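Local coordinates for protein DynF (PDB 6UBL) that is of unknown function but belongs to the dynemicin (enediyne) biosynthesis pathway and holds a palmitic acid molecule inside its beta barrel, at residues 38-49 with 195-206. Numbering follows the deposited sequence.
Sequences DNLGINSIDTFA and LTSLRFNMGGYL. With PLM (palmitic acid), chain C.
Ile42 and Met202 face each other across two antiparallel strands, 38-49 and 195-205, in the wall of the DynF beta barrel. Backbone hydrogen bonds run along the ladder, from Leu206 N to Asn39 O at one end to Thr196 N to Thr47 O at the other. Two beta bulges shift the register, one between Leu40 and Ile42, one between Thr47 and Phe48.

Apolar groups of Ile42, Leu198, Phe200 and Met202 pack against the palmitic acid chain. Ile42 CD1 lies 3.3 Å from PLM CB. With CG1 anti to the backbone N (chi1 -178°), Ile42 also brings CD1 to within 3.9 Å of Phe200 CD1. Met202 SD is 3.6 Å from PLM C8, and Phe200 CZ is 3.6 Å from PLM C7. Strand 154-161 packs against Leu198, Phe200 and Met202.

Polar side chains meet at the acid end. Tyr205 OH donates to Asp38 OD1 at 2.7 Å, from above the carboxylate plane. Asp38 OD2 lies 2.6 Å from PLM O1 and also forms a salt bridge with Arg68. A phenylalanine in place of Tyr205 would probably leave Asp38 OD1 without this donor, with Arg68 still holding OD2.

On the face opposite Ile42, Phe200 and Met202, the amides of Asn43 and Asn201 are turned 66° apart. Asn201 ND2 donates to a lone pair of Asn43 OD1 at 3.1 Å.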
ATOM      1  N   ASP A  38      18.049  -5.814 -14.477  1.00 24.37           N
ATOM      2  CA  ASP A  38      17.568  -5.184 -15.697  1.00 23.87           C
ATOM      3  C   ASP A  38      17.773  -3.678 -15.602  1.00 24.55           C
ATOM      4  O   ASP A  38      17.336  -3.043 -14.635  1.00 25.29           O
ATOM      5  CB  ASP A  38      16.085  -5.505 -15.887  1.00 24.38           C
ATOM      6  CG  ASP A  38      15.835  -6.982 -16.123  1.00 25.45           C
ATOM      7  OD1 ASP A  38      16.690  -7.638 -16.741  1.00 26.53           O
ATOM      8  OD2 ASP A  38      14.785  -7.489 -15.677  1.00 25.27           O
ATOM      9  N   ASN A  39      18.417  -3.106 -16.619  1.00 24.45           N
ATOM     10  CA  ASN A  39      18.620  -1.663 -16.727  1.00 24.98           C
ATOM     11  C   ASN A  39      17.652  -1.195 -17.800  1.00 25.43           C
ATOM     12  O   ASN A  39      17.896  -1.388 -18.989  1.00 25.90           O
ATOM     13  CB  ASN A  39      20.063  -1.352 -17.085  1.00 26.06           C
ATOM     14  CG  ASN A  39      21.032  -1.723 -15.971  1.00 27.05           C
ATOM     15  OD1 ASN A  39      21.399  -0.878 -15.151  1.00 28.07           O
ATOM     16  ND2 ASN A  39      21.432  -2.986 -15.926  1.00 26.72           N
ATOM     17  N   LEU A  40      16.538  -0.602 -17.378  1.00 25.87           N
ATOM     18  CA  LEU A  40      15.399  -0.379 -18.256  1.00 24.49           C
ATOM     19  C   LEU A  40      14.959   1.076 -18.291  1.00 26.40           C
ATOM     20  O   LEU A  40      14.953   1.762 -17.267  1.00 26.07           O
ATOM     21  CB  LEU A  40      14.204  -1.216 -17.777  1.00 26.04           C
ATOM     22  CG  LEU A  40      14.366  -2.728 -17.818  1.00 24.64           C
ATOM     23  CD1 LEU A  40      13.313  -3.381 -16.924  1.00 24.26           C
ATOM     24  CD2 LEU A  40      14.258  -3.229 -19.243  1.00 28.32           C
ATOM     25  N   GLY A  41      14.526   1.515 -19.468  1.00 26.59           N
ATOM     26  CA  GLY A  41      13.881   2.801 -19.571  1.00 24.22           C
ATOM     27  C   GLY A  41      12.450   2.753 -19.058  1.00 25.07           C
ATOM     28  O   GLY A  41      11.822   1.695 -18.996  1.00 26.47           O
ATOM     29  N   ILE A  42      11.937   3.926 -18.684  1.00 25.90           N
ATOM     30  CA  ILE A  42      10.574   4.052 -18.176  1.00 24.57           C
ATOM     31  C   ILE A  42      10.121   5.496 -18.340  1.00 26.33           C
ATOM     32  O   ILE A  42      10.917   6.427 -18.246  1.00 27.43           O
ATOM     33  CB  ILE A  42      10.487   3.580 -16.701  1.00 26.55           C
ATOM     34  CG1 ILE A  42       9.040   3.667 -16.188  1.00 27.52           C
ATOM     35  CG2 ILE A  42      11.401   4.410 -15.803  1.00 30.37           C
ATOM     36  CD1 ILE A  42       8.845   3.098 -14.795  1.00 31.91           C
ATOM     37  N   ASN A  43       8.827   5.680 -18.588  1.00 26.34           N
ATOM     38  CA  ASN A  43       8.197   6.991 -18.542  1.00 26.46           C
ATOM     39  C   ASN A  43       6.912   6.882 -17.725  1.00 25.71           C
ATOM     40  O   ASN A  43       6.372   5.786 -17.518  1.00 26.24           O
ATOM     41  CB  ASN A  43       7.935   7.572 -19.934  1.00 28.36           C
ATOM     42  CG  ASN A  43       7.056   6.696 -20.791  1.00 32.71           C
ATOM     43  OD1 ASN A  43       5.897   6.447 -20.458  1.00 30.96           O
ATOM     44  ND2 ASN A  43       7.604   6.216 -21.902  1.00 41.16           N
ATOM     45  N   SER A  44       6.438   8.022 -17.230  1.00 26.97           N
ATOM     46  CA  SER A  44       5.225   8.022 -16.425  1.00 26.00           C
ATOM     47  C   SER A  44       4.558   9.387 -16.512  1.00 26.87           C
ATOM     48  O   SER A  44       5.148  10.376 -16.960  1.00 27.53           O
ATOM     49  CB  SER A  44       5.509   7.669 -14.953  1.00 27.69           C
ATOM     50  OG  SER A  44       6.138   8.732 -14.255  1.00 26.23           O
ATOM     51  N   ILE A  45       3.304   9.418 -16.073  1.00 25.64           N
ATOM     52  CA  ILE A  45       2.530  10.643 -15.912  1.00 26.38           C
ATOM     53  C   ILE A  45       1.973  10.597 -14.496  1.00 27.45           C
ATOM     54  O   ILE A  45       1.304   9.624 -14.126  1.00 25.31           O
ATOM     55  CB  ILE A  45       1.388  10.759 -16.936  1.00 28.47           C
ATOM     56  CG1 ILE A  45       1.959  10.857 -18.350  1.00 32.13           C
ATOM     57  CG2 ILE A  45       0.531  11.985 -16.631  1.00 29.34           C
ATOM     58  CD1 ILE A  45       0.936  10.654 -19.439  1.00 37.61           C
ATOM     59  N   ASP A  46       2.302  11.606 -13.693  1.00 26.90           N
ATOM     60  CA  ASP A  46       1.962  11.639 -12.281  1.00 28.24           C
ATOM     61  C   ASP A  46       1.122  12.878 -12.006  1.00 28.59           C
ATOM     62  O   ASP A  46       1.452  13.970 -12.472  1.00 29.41           O
ATOM     63  CB  ASP A  46       3.196  11.789 -11.388  1.00 27.27           C
ATOM     64  CG  ASP A  46       4.260  10.741 -11.629  1.00 29.15           C
ATOM     65  OD1 ASP A  46       4.220  10.014 -12.642  1.00 26.83           O
ATOM     66  OD2 ASP A  46       5.191  10.676 -10.789  1.00 29.69           O
ATOM     67  N   THR A  47       0.076  12.739 -11.202  1.00 26.04           N
ATOM     68  CA  THR A  47      -0.727  13.885 -10.787  1.00 25.95           C
ATOM     69  C   THR A  47      -0.591  14.124  -9.287  1.00 25.88           C
ATOM     70  O   THR A  47      -0.729  13.190  -8.484  1.00 25.63           O
ATOM     71  CB  THR A  47      -2.197  13.695 -11.160  1.00 29.33           C
ATOM     72  OG1 THR A  47      -2.309  13.591 -12.590  1.00 31.28           O
ATOM     73  CG2 THR A  47      -3.017  14.877 -10.669  1.00 34.02           C
ATOM     74  N   PHE A  48      -0.340  15.381  -8.915  1.00 29.18           N
ATOM     75  CA  PHE A  48      -0.104  15.771  -7.529  1.00 29.04           C
ATOM     76  C   PHE A  48      -1.151  16.797  -7.117  1.00 28.12           C
ATOM     77  O   PHE A  48      -1.379  17.778  -7.840  1.00 30.71           O
ATOM     78  CB  PHE A  48       1.263  16.437  -7.329  1.00 27.52           C
ATOM     79  CG  PHE A  48       2.430  15.603  -7.771  1.00 28.90           C
ATOM     80  CD1 PHE A  48       3.035  14.699  -6.915  1.00 28.04           C
ATOM     81  CD2 PHE A  48       2.942  15.753  -9.055  1.00 30.84           C
ATOM     82  CE1 PHE A  48       4.114  13.941  -7.328  1.00 27.24           C
ATOM     83  CE2 PHE A  48       4.014  14.999  -9.470  1.00 29.29           C
ATOM     84  CZ  PHE A  48       4.607  14.093  -8.612  1.00 27.59           C
ATOM     85  N   ALA A  49      -1.772  16.588  -5.956  1.00 24.44           N
ATOM     86  CA  ALA A  49      -2.693  17.557  -5.378  1.00 24.97           C
ATOM     87  C   ALA A  49      -2.021  18.238  -4.190  1.00 25.36           C
ATOM     88  O   ALA A  49      -1.514  17.562  -3.279  1.00 25.74           O
ATOM     89  CB  ALA A  49      -3.984  16.880  -4.917  1.00 26.07           C
ATOM     90  N   LEU A 195      -0.157  12.303  -4.047  1.00 21.09           N
ATOM     91  CA  LEU A 195      -0.127  11.715  -5.375  1.00 24.00           C
ATOM     92  C   LEU A 195      -1.493  11.084  -5.593  1.00 23.24           C
ATOM     93  O   LEU A 195      -1.903  10.192  -4.835  1.00 23.85           O
ATOM     94  CB  LEU A 195       0.980  10.671  -5.424  1.00 25.05           C
ATOM     95  CG  LEU A 195       1.259   9.903  -6.718  1.00 26.28           C
ATOM     96  CD1 LEU A 195       1.770  10.849  -7.784  1.00 26.81           C
ATOM     97  CD2 LEU A 195       2.271   8.810  -6.417  1.00 26.30           C
ATOM     98  N   THR A 196      -2.225  11.574  -6.594  1.00 21.52           N
ATOM     99  CA  THR A 196      -3.594  11.119  -6.818  1.00 22.20           C
ATOM    100  C   THR A 196      -3.719  10.123  -7.963  1.00 26.09           C
ATOM    101  O   THR A 196      -4.731   9.415  -8.037  1.00 26.42           O
ATOM    102  CB  THR A 196      -4.535  12.306  -7.076  1.00 25.58           C
ATOM    103  OG1 THR A 196      -4.074  13.067  -8.189  1.00 27.28           O
ATOM    104  CG2 THR A 196      -4.623  13.195  -5.837  1.00 26.13           C
ATOM    105  N   SER A 197      -2.761  10.092  -8.888  1.00 24.91           N
ATOM    106  CA  SER A 197      -2.750   9.054  -9.908  1.00 23.64           C
ATOM    107  C   SER A 197      -1.356   8.967 -10.502  1.00 24.58           C
ATOM    108  O   SER A 197      -0.579   9.921 -10.447  1.00 24.37           O
ATOM    109  CB  SER A 197      -3.783   9.305 -11.004  1.00 30.93           C
ATOM    110  OG  SER A 197      -3.381  10.369 -11.829  1.00 30.02           O
ATOM    111  N   LEU A 198      -1.062   7.811 -11.086  1.00 24.93           N
ATOM    112  CA  LEU A 198       0.214   7.567 -11.739  1.00 24.80           C
ATOM    113  C   LEU A 198      -0.009   6.462 -12.759  1.00 25.39           C
ATOM    114  O   LEU A 198      -0.579   5.417 -12.425  1.00 25.85           O
ATOM    115  CB  LEU A 198       1.262   7.151 -10.706  1.00 26.28           C
ATOM    116  CG  LEU A 198       2.709   7.115 -11.222  1.00 27.62           C
ATOM    117  CD1 LEU A 198       3.704   7.339 -10.110  1.00 29.44           C
ATOM    118  CD2 LEU A 198       2.949   5.774 -11.903  1.00 29.00           C
ATOM    119  N   ARG A 199       0.440   6.697 -13.988  1.00 24.01           N
ATOM    120  CA  ARG A 199       0.467   5.686 -15.028  1.00 24.29           C
ATOM    121  C   ARG A 199       1.874   5.690 -15.601  1.00 26.49           C
ATOM    122  O   ARG A 199       2.576   6.705 -15.548  1.00 29.27           O
ATOM    123  CB  ARG A 199      -0.561   6.033 -16.111  1.00 37.49           C
ATOM    124  CG  ARG A 199      -1.937   6.318 -15.514  1.00 60.19           C
ATOM    125  CD  ARG A 199      -3.032   6.414 -16.555  1.00 91.38           C
ATOM    126  NE  ARG A 199      -4.254   5.763 -16.087  1.00112.39           N
ATOM    127  CZ  ARG A 199      -4.610   4.526 -16.416  1.00122.48           C
ATOM    128  NH1 ARG A 199      -3.842   3.804 -17.219  1.00123.97           N
ATOM    129  NH2 ARG A 199      -5.735   4.009 -15.943  1.00126.40           N
ATOM    130  N   PHE A 200       2.307   4.539 -16.108  1.00 25.98           N
ATOM    131  CA  PHE A 200       3.663   4.441 -16.622  1.00 25.31           C
ATOM    132  C   PHE A 200       3.718   3.450 -17.770  1.00 25.49           C
ATOM    133  O   PHE A 200       2.793   2.663 -17.988  1.00 26.62           O
ATOM    134  CB  PHE A 200       4.692   4.099 -15.523  1.00 25.91           C
ATOM    135  CG  PHE A 200       4.565   2.711 -14.932  1.00 23.70           C
ATOM    136  CD1 PHE A 200       5.284   1.640 -15.456  1.00 25.91           C
ATOM    137  CD2 PHE A 200       3.754   2.476 -13.825  1.00 23.01           C
ATOM    138  CE1 PHE A 200       5.178   0.372 -14.908  1.00 23.93           C
ATOM    139  CE2 PHE A 200       3.653   1.215 -13.276  1.00 22.32           C
ATOM    140  CZ  PHE A 200       4.367   0.157 -13.815  1.00 22.86           C
ATOM    141  N   ASN A 201       4.821   3.519 -18.511  1.00 25.56           N
ATOM    142  CA  ASN A 201       5.144   2.543 -19.534  1.00 25.32           C
ATOM    143  C   ASN A 201       6.582   2.115 -19.338  1.00 25.15           C
ATOM    144  O   ASN A 201       7.463   2.961 -19.155  1.00 26.54           O
ATOM    145  CB  ASN A 201       5.020   3.115 -20.951  1.00 28.43           C
ATOM    146  CG  ASN A 201       3.620   3.536 -21.283  1.00 32.06           C
ATOM    147  OD1 ASN A 201       2.739   2.705 -21.485  1.00 32.81           O
ATOM    148  ND2 ASN A 201       3.400   4.841 -21.342  1.00 36.63           N
ATOM    149  N   MET A 202       6.819   0.813 -19.366  1.00 24.84           N
ATOM    150  CA  MET A 202       8.188   0.329 -19.420  1.00 27.08           C
ATOM    151  C   MET A 202       8.735   0.540 -20.824  1.00 27.73           C
ATOM    152  O   MET A 202       8.014   0.389 -21.817  1.00 29.81           O
ATOM    153  CB  MET A 202       8.246  -1.157 -19.089  1.00 27.46           C
ATOM    154  CG  MET A 202       7.735  -1.529 -17.709  1.00 28.42           C
ATOM    155  SD  MET A 202       8.467  -0.589 -16.355  1.00 29.23           S
ATOM    156  CE  MET A 202      10.212  -0.953 -16.575  1.00 28.69           C
ATOM    157  N   GLY A 203      10.002   0.935 -20.904  1.00 28.53           N
ATOM    158  CA  GLY A 203      10.713   0.903 -22.163  1.00 29.31           C
ATOM    159  C   GLY A 203      11.459  -0.404 -22.316  1.00 28.84           C
ATOM    160  O   GLY A 203      10.961  -1.466 -21.928  1.00 28.70           O
ATOM    161  N   GLY A 204      12.668  -0.339 -22.871  1.00 28.28           N
ATOM    162  CA  GLY A 204      13.487  -1.530 -23.043  1.00 28.59           C
ATOM    163  C   GLY A 204      14.839  -1.384 -22.375  1.00 27.55           C
ATOM    164  O   GLY A 204      15.072  -0.446 -21.602  1.00 26.80           O
ATOM    165  N   TYR A 205      15.734  -2.327 -22.646  1.00 26.44           N
ATOM    166  CA  TYR A 205      17.057  -2.265 -22.045  1.00 26.75           C
ATOM    167  C   TYR A 205      17.814  -1.044 -22.557  1.00 28.37           C
ATOM    168  O   TYR A 205      17.708  -0.661 -23.731  1.00 27.91           O
ATOM    169  CB  TYR A 205      17.876  -3.517 -22.362  1.00 26.76           C
ATOM    170  CG  TYR A 205      17.468  -4.733 -21.564  1.00 28.12           C
ATOM    171  CD1 TYR A 205      17.544  -4.736 -20.179  1.00 26.30           C
ATOM    172  CD2 TYR A 205      17.055  -5.889 -22.199  1.00 30.74           C
ATOM    173  CE1 TYR A 205      17.182  -5.855 -19.449  1.00 27.88           C
ATOM    174  CE2 TYR A 205      16.702  -7.011 -21.491  1.00 29.59           C
ATOM    175  CZ  TYR A 205      16.765  -6.992 -20.109  1.00 27.21           C
ATOM    176  OH  TYR A 205      16.413  -8.122 -19.422  1.00 27.11           O
ATOM    177  N   LEU A 206      18.589  -0.434 -21.668  1.00 27.10           N
ATOM    178  CA  LEU A 206      19.379   0.740 -21.997  1.00 28.62           C
ATOM    179  C   LEU A 206      20.860   0.400 -22.114  1.00 29.04           C
ATOM    180  O   LEU A 206      21.343  -0.605 -21.578  1.00 29.67           O
ATOM    181  CB  LEU A 206      19.200   1.789 -20.900  1.00 28.95           C
ATOM    182  CG  LEU A 206      17.748   2.224 -20.726  1.00 31.23           C
ATOM    183  CD1 LEU A 206      17.601   3.101 -19.494  1.00 36.26           C
ATOM    184  CD2 LEU A 206      17.265   2.938 -21.972  1.00 32.60           C
TER
HETATM  185  C1  PLM C 301      11.767  -7.036 -14.334  1.00 26.72           C
HETATM  186  O1  PLM C 301      12.857  -6.315 -14.357  1.00 27.89           O
HETATM  187  O2  PLM C 301      11.672  -8.117 -14.855  1.00 28.65           O
HETATM  188  C2  PLM C 301      10.628  -6.381 -13.618  1.00 30.96           C
HETATM  189  C3  PLM C 301      10.339  -4.957 -14.012  1.00 33.20           C
HETATM  190  C4  PLM C 301       9.150  -4.482 -13.232  1.00 38.34           C
HETATM  191  C5  PLM C 301       9.138  -3.030 -12.932  1.00 39.44           C
HETATM  192  C6  PLM C 301       7.963  -2.644 -12.066  1.00 47.12           C
HETATM  193  C7  PLM C 301       7.336  -1.361 -12.541  1.00 56.47           C
HETATM  194  C8  PLM C 301       8.358  -0.274 -12.770  1.00 61.11           C
HETATM  195  C9  PLM C 301       9.095   0.141 -11.527  1.00 62.79           C
HETATM  196  CA  PLM C 301       8.442   1.317 -10.852  1.00 66.98           C
HETATM  197  CB  PLM C 301       8.763   2.618 -11.561  1.00 67.92           C
HETATM  198  CC  PLM C 301       8.986   3.743 -10.595  1.00 64.69           C
HETATM  199  CD  PLM C 301       7.888   4.770 -10.548  1.00 57.49           C
HETATM  200  CE  PLM C 301       7.815   5.419  -9.190  1.00 50.83           C
HETATM  201  CF  PLM C 301       7.139   6.755  -9.150  1.00 50.35           C
HETATM  202  CG  PLM C 301       7.131   7.332  -7.780  1.00 51.13           C
HETATM  203  O   HOH W   1      -1.499   9.938 -14.037  1.00 34.76           O